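Local coordinates for protein linoleate 11-lipoxygenase (Gaeumannomyces graminis, PDB 5FX8) that oxygenates linoleic and alpha-linolenic acids to 11S- and 13R-hydroperoxy fatty acids by means of a catalytic manganese ion, at residues 276-279 with 280-284; 215-218 with 219-222. All coordinates share one frame; numbering follows the deposited sequence.

Interaction 1: 276-279 with 280-284; sequences IMFN and NNDLF
Four consecutive i to i+4 hydrogen bonds join residues 276-279 to residues 280-284 as about two turns of regular alpha-helix, running from Asn280 N to Ile276 O (3.0 Å) through to Leu283 N to Asn279 O (2.9 Å). This piece, whose residues are buried, belongs to helix 268-305, the long helix of the lipoxygenase domain that also carries the manganese ligands His290 and His294. Between these ends, Asn281 N binds Met277 O and Asp282 N binds Phe278 O, both nearly straight, at about 160°.

The side chains sort themselves around the helix. Phe278 has CG anti to its backbone N (chi1 178°), which swings the ring outward from the helix, with CE1 4.2 Å from Asp282 CB. The ring and carboxylate planes are nearly parallel, 10° apart, but CB meets the CE1 corner at a slant and no stack forms. Asp282 is held from outside this piece: OD2 forms a salt bridge with Arg168 and also accepts from Asn172, while OD1 takes a hydrogen bond from His217. This buried carboxylate therefore has a positive partner, which would probably favour its charged form.

Three successive asparagines spend their amides on neighbouring loops. Asn279 ND2 donates to Leu495 O and Asn280 ND2 to Pro497 O, while Asn281 spans Gln220, Ala232 and Cys234 with both ends of its amide. Asn281 OD1 also sits 3.2 Å from Met277 O; both are acceptors, and it is the backbone N of Cys234 that donates to OD1. On the side of Asn279, its OD1 lies at the edge of the Phe278 ring, in the ring plane.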
loop_
_atom_site.group_PDB
_atom_site.type_symbol
_atom_site.label_atom_id
_atom_site.label_comp_id
_atom_site.label_asym_id
_atom_site.label_seq_id
_atom_site.Cartn_x
_atom_site.Cartn_y
_atom_site.Cartn_z
ATOM N N ILE A 276 6.893 -12.778 20.592
ATOM C CA ILE A 276 6.958 -13.144 19.183
ATOM C C ILE A 276 5.710 -13.919 18.762
ATOM O O ILE A 276 5.145 -13.673 17.685
ATOM C CB ILE A 276 8.243 -13.935 18.881
ATOM C CG1 ILE A 276 9.472 -13.054 19.090
ATOM C CG2 ILE A 276 8.257 -14.372 17.437
ATOM C CD1 ILE A 276 10.768 -13.715 18.788
ATOM N N MET A 277 5.245 -14.851 19.595
ATOM C CA MET A 277 4.040 -15.586 19.228
ATOM C C MET A 277 2.835 -14.657 19.126
ATOM O O MET A 277 2.025 -14.759 18.187
ATOM C CB MET A 277 3.784 -16.707 20.229
ATOM C CG MET A 277 4.868 -17.730 20.235
ATOM S SD MET A 277 4.528 -19.151 21.289
ATOM C CE MET A 277 4.834 -18.523 22.921
ATOM N N PHE A 278 2.702 -13.741 20.080
ATOM C CA PHE A 278 1.633 -12.760 19.991
ATOM C C PHE A 278 1.767 -11.920 18.735
ATOM O O PHE A 278 0.769 -11.598 18.102
ATOM C CB PHE A 278 1.617 -11.876 21.231
ATOM C CG PHE A 278 0.562 -10.800 21.208
ATOM C CD1 PHE A 278 0.787 -9.588 20.579
ATOM C CD2 PHE A 278 -0.636 -10.982 21.872
ATOM C CE1 PHE A 278 -0.150 -8.616 20.584
ATOM C CE2 PHE A 278 -1.586 -9.997 21.879
ATOM C CZ PHE A 278 -1.331 -8.806 21.219
ATOM N N ASN A 279 2.980 -11.543 18.357
ATOM C CA ASN A 279 3.095 -10.706 17.173
ATOM C C ASN A 279 2.710 -11.465 15.907
ATOM O O ASN A 279 2.230 -10.866 14.938
ATOM C CB ASN A 279 4.500 -10.157 17.077
ATOM C CG ASN A 279 4.752 -9.063 18.083
ATOM O OD1 ASN A 279 3.835 -8.412 18.544
ATOM N ND2 ASN A 279 6.001 -8.860 18.426
ATOM N N ASN A 280 2.919 -12.778 15.914
ATOM C CA ASN A 280 2.480 -13.640 14.836
ATOM C C ASN A 280 0.962 -13.662 14.738
ATOM O O ASN A 280 0.384 -13.555 13.642
ATOM C CB ASN A 280 3.040 -15.028 15.111
ATOM C CG ASN A 280 2.690 -16.015 14.063
ATOM O OD1 ASN A 280 1.840 -16.866 14.255
ATOM N ND2 ASN A 280 3.352 -15.916 12.944
ATOM N N ASN A 281 0.295 -13.802 15.881
ATOM C CA ASN A 281 -1.158 -13.787 15.854
ATOM C C ASN A 281 -1.704 -12.415 15.461
ATOM O O ASN A 281 -2.691 -12.319 14.726
ATOM C CB ASN A 281 -1.700 -14.226 17.204
ATOM C CG ASN A 281 -1.340 -15.642 17.533
ATOM O OD1 ASN A 281 -0.940 -15.954 18.649
ATOM N ND2 ASN A 281 -1.479 -16.520 16.555
ATOM N N ASP A 282 -1.061 -11.348 15.924
ATOM C CA ASP A 282 -1.487 -9.998 15.599
ATOM C C ASP A 282 -1.277 -9.686 14.124
ATOM O O ASP A 282 -2.104 -9.006 13.511
ATOM C CB ASP A 282 -0.741 -9.004 16.482
ATOM C CG ASP A 282 -1.409 -7.664 16.524
ATOM O OD1 ASP A 282 -2.522 -7.586 17.076
ATOM O OD2 ASP A 282 -0.830 -6.693 15.988
ATOM N N LEU A 283 -0.198 -10.193 13.528
ATOM C CA LEU A 283 0.006 -10.004 12.095
ATOM C C LEU A 283 -1.074 -10.718 11.290
ATOM O O LEU A 283 -1.639 -10.154 10.339
ATOM C CB LEU A 283 1.396 -10.489 11.691
ATOM C CG LEU A 283 1.842 -10.119 10.267
ATOM C CD1 LEU A 283 1.643 -8.631 9.893
ATOM C CD2 LEU A 283 3.287 -10.506 10.078
ATOM N N PHE A 284 -1.373 -11.963 11.651
ATOM C CA PHE A 284 -2.474 -12.639 10.989
ATOM C C PHE A 284 -3.745 -11.814 11.089
ATOM O O PHE A 284 -4.478 -11.660 10.104
ATOM C CB PHE A 284 -2.666 -14.006 11.617
ATOM C CG PHE A 284 -3.864 -14.743 11.127
ATOM C CD1 PHE A 284 -5.093 -14.607 11.760
ATOM C CD2 PHE A 284 -3.754 -15.613 10.067
ATOM C CE1 PHE A 284 -6.171 -15.297 11.316
ATOM C CE2 PHE A 284 -4.823 -16.305 9.630
ATOM C CZ PHE A 284 -6.033 -16.159 10.241
#

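Interaction 2: 215-218 with 219-222; sequences VDHS and YQKK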
loop_
_atom_site.group_PDB
_atom_site.type_symbol
_atom_site.label_atom_id
_atom_site.label_comp_id
_atom_site.label_asym_id
_atom_site.label_seq_id
_atom_site.Cartn_x
_atom_site.Cartn_y
_atom_site.Cartn_z
ATOM N N VAL A 215 -6.010 -7.980 24.454
ATOM C CA VAL A 215 -6.013 -8.363 23.051
ATOM C C VAL A 215 -6.315 -9.849 22.980
ATOM O O VAL A 215 -5.586 -10.660 23.553
ATOM C CB VAL A 215 -4.678 -8.061 22.375
ATOM C CG1 VAL A 215 -4.694 -8.561 20.936
ATOM C CG2 VAL A 215 -4.416 -6.603 22.434
ATOM N N ASP A 216 -7.363 -10.211 22.263
ATOM C CA ASP A 216 -7.848 -11.589 22.233
ATOM C C ASP A 216 -7.667 -12.159 20.832
ATOM O O ASP A 216 -8.539 -11.991 19.983
ATOM C CB ASP A 216 -9.318 -11.653 22.663
ATOM C CG ASP A 216 -9.763 -13.057 23.046
ATOM O OD1 ASP A 216 -9.138 -14.015 22.605
ATOM O OD2 ASP A 216 -10.734 -13.223 23.795
ATOM N N HIS A 217 -6.574 -12.870 20.580
ATOM C CA HIS A 217 -6.444 -13.621 19.338
ATOM C C HIS A 217 -6.765 -15.099 19.504
ATOM O O HIS A 217 -6.300 -15.911 18.712
ATOM C CB HIS A 217 -5.042 -13.478 18.758
ATOM C CG HIS A 217 -4.730 -12.099 18.308
ATOM N ND1 HIS A 217 -5.659 -11.299 17.696
ATOM C CD2 HIS A 217 -3.610 -11.354 18.426
ATOM C CE1 HIS A 217 -5.121 -10.125 17.434
ATOM N NE2 HIS A 217 -3.879 -10.131 17.872
ATOM N N SER A 218 -7.552 -15.465 20.508
ATOM C CA SER A 218 -7.768 -16.867 20.800
ATOM C C SER A 218 -8.634 -17.552 19.753
ATOM O O SER A 218 -8.614 -18.774 19.668
ATOM C CB SER A 218 -8.400 -17.002 22.167
ATOM O OG SER A 218 -9.652 -16.356 22.145
ATOM N N TYR A 219 -9.395 -16.798 18.967
ATOM C CA TYR A 219 -10.174 -17.382 17.884
ATOM C C TYR A 219 -9.302 -18.134 16.879
ATOM O O TYR A 219 -9.808 -19.005 16.172
ATOM C CB TYR A 219 -10.976 -16.280 17.173
ATOM C CG TYR A 219 -12.029 -16.786 16.221
ATOM C CD1 TYR A 219 -13.296 -17.113 16.673
ATOM C CD2 TYR A 219 -11.760 -16.936 14.859
ATOM C CE1 TYR A 219 -14.267 -17.587 15.818
ATOM C CE2 TYR A 219 -12.725 -17.419 13.983
ATOM C CZ TYR A 219 -13.985 -17.747 14.471
ATOM O OH TYR A 219 -14.969 -18.230 13.617
ATOM N N GLN A 220 -8.014 -17.815 16.784
ATOM C CA GLN A 220 -7.157 -18.530 15.852
ATOM C C GLN A 220 -6.831 -19.948 16.324
ATOM O O GLN A 220 -6.138 -20.686 15.635
ATOM C CB GLN A 220 -5.871 -17.742 15.605
ATOM C CG GLN A 220 -6.102 -16.373 15.034
ATOM C CD GLN A 220 -4.847 -15.531 14.923
ATOM O OE1 GLN A 220 -3.742 -16.030 14.695
ATOM N NE2 GLN A 220 -5.015 -14.235 15.110
ATOM N N LYS A 221 -7.310 -20.326 17.496
ATOM C CA LYS A 221 -7.234 -21.703 17.942
ATOM C C LYS A 221 -7.953 -22.636 16.970
ATOM O O LYS A 221 -7.548 -23.791 16.797
ATOM C CB LYS A 221 -7.821 -21.743 19.341
ATOM C CG LYS A 221 -7.855 -23.013 20.036
ATOM C CD LYS A 221 -8.599 -22.828 21.339
ATOM C CE LYS A 221 -9.911 -22.113 21.086
ATOM N NZ LYS A 221 -10.795 -22.104 22.274
ATOM N N LYS A 222 -8.987 -22.126 16.292
ATOM C CA LYS A 222 -9.817 -22.821 15.310
ATOM C C LYS A 222 -9.068 -23.261 14.047
ATOM O O LYS A 222 -9.572 -24.117 13.317
ATOM C CB LYS A 222 -10.990 -21.896 14.964
ATOM C CG LYS A 222 -11.571 -22.005 13.600
ATOM C CD LYS A 222 -12.620 -20.952 13.381
ATOM C CE LYS A 222 -13.359 -21.189 12.079
ATOM N NZ LYS A 222 -14.527 -20.285 11.938
HETATM O O HOH W 1 -10.139 -13.613 18.659
HETATM O O HOH W 2 -7.900 -13.105 15.894
#
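An Asx turn followed by a short 3-10 segment ends strand 212-216 of the antiparallel sheet and leads into the loop before strand 235-241. Across the turn, Gln220 N donates to His217 O (3.2 Å) and Lys221 N to Ser218 O (3.0 Å), the i to i+3 bonds of a 3-10 helix. In both, the donor stands well above the carbonyl plane, by 46° in the first. Just before it, Asp216 OD1 accepts from Ser218 N at 3.0 Å and closes the Asx turn.

His217 and Gln220 run alongside each other in the same direction, with ring and amide planes 38° apart. Gln220 places CG anti to its own carbonyl carbon (chi1 -60°) and then runs extended, which brings NE2 to 3.7 Å from His217 CB. Val215 CG1 sits over one face of the imidazole, near the rim, and the ring of Tyr285 also packs against His217.

Two waters bridge the segments. One donates to Asp216 O and accepts from Tyr219 N; the other accepts from Gln220 NE2 (3.2 Å) and has a weak link to His217 ND1. Further on, Lys222 NZ donates to Tyr219 OH and pairs with Asp356. The Asp216 carboxylate and the backbone bonds thus hold the turn, with a water between Asp216 O and Tyr219 N, while His217 and Gln220 offer NE2 to Asp282 and OE1 to Asn281, both on helix 268-305.

How the interactions relate
Interaction 2 precedes interaction 1 in the chain, and their centres lie 10 Å apart, yet the two local structures dock directly. Two probable hydrogen bonds join them: Asp282 OD1 to His217 NE2 (3.0 Å) and Asn281 ND2 to Gln220 OE1 (3.0 Å). Packing contacts flank these: Phe278 CZ lies 3.4 Å from Val215 CG1, and the Phe284 ring rests against the Gln220 amide. The 3-10 turn after strand 212-216 is thereby seated on helix 268-305. The metal lies further along: the side chain of Leu283 is about 12 Å from the manganese ion and about 8 Å from the side chain of its ligand Asn482, whereas interaction 2 lies away from the catalytic site.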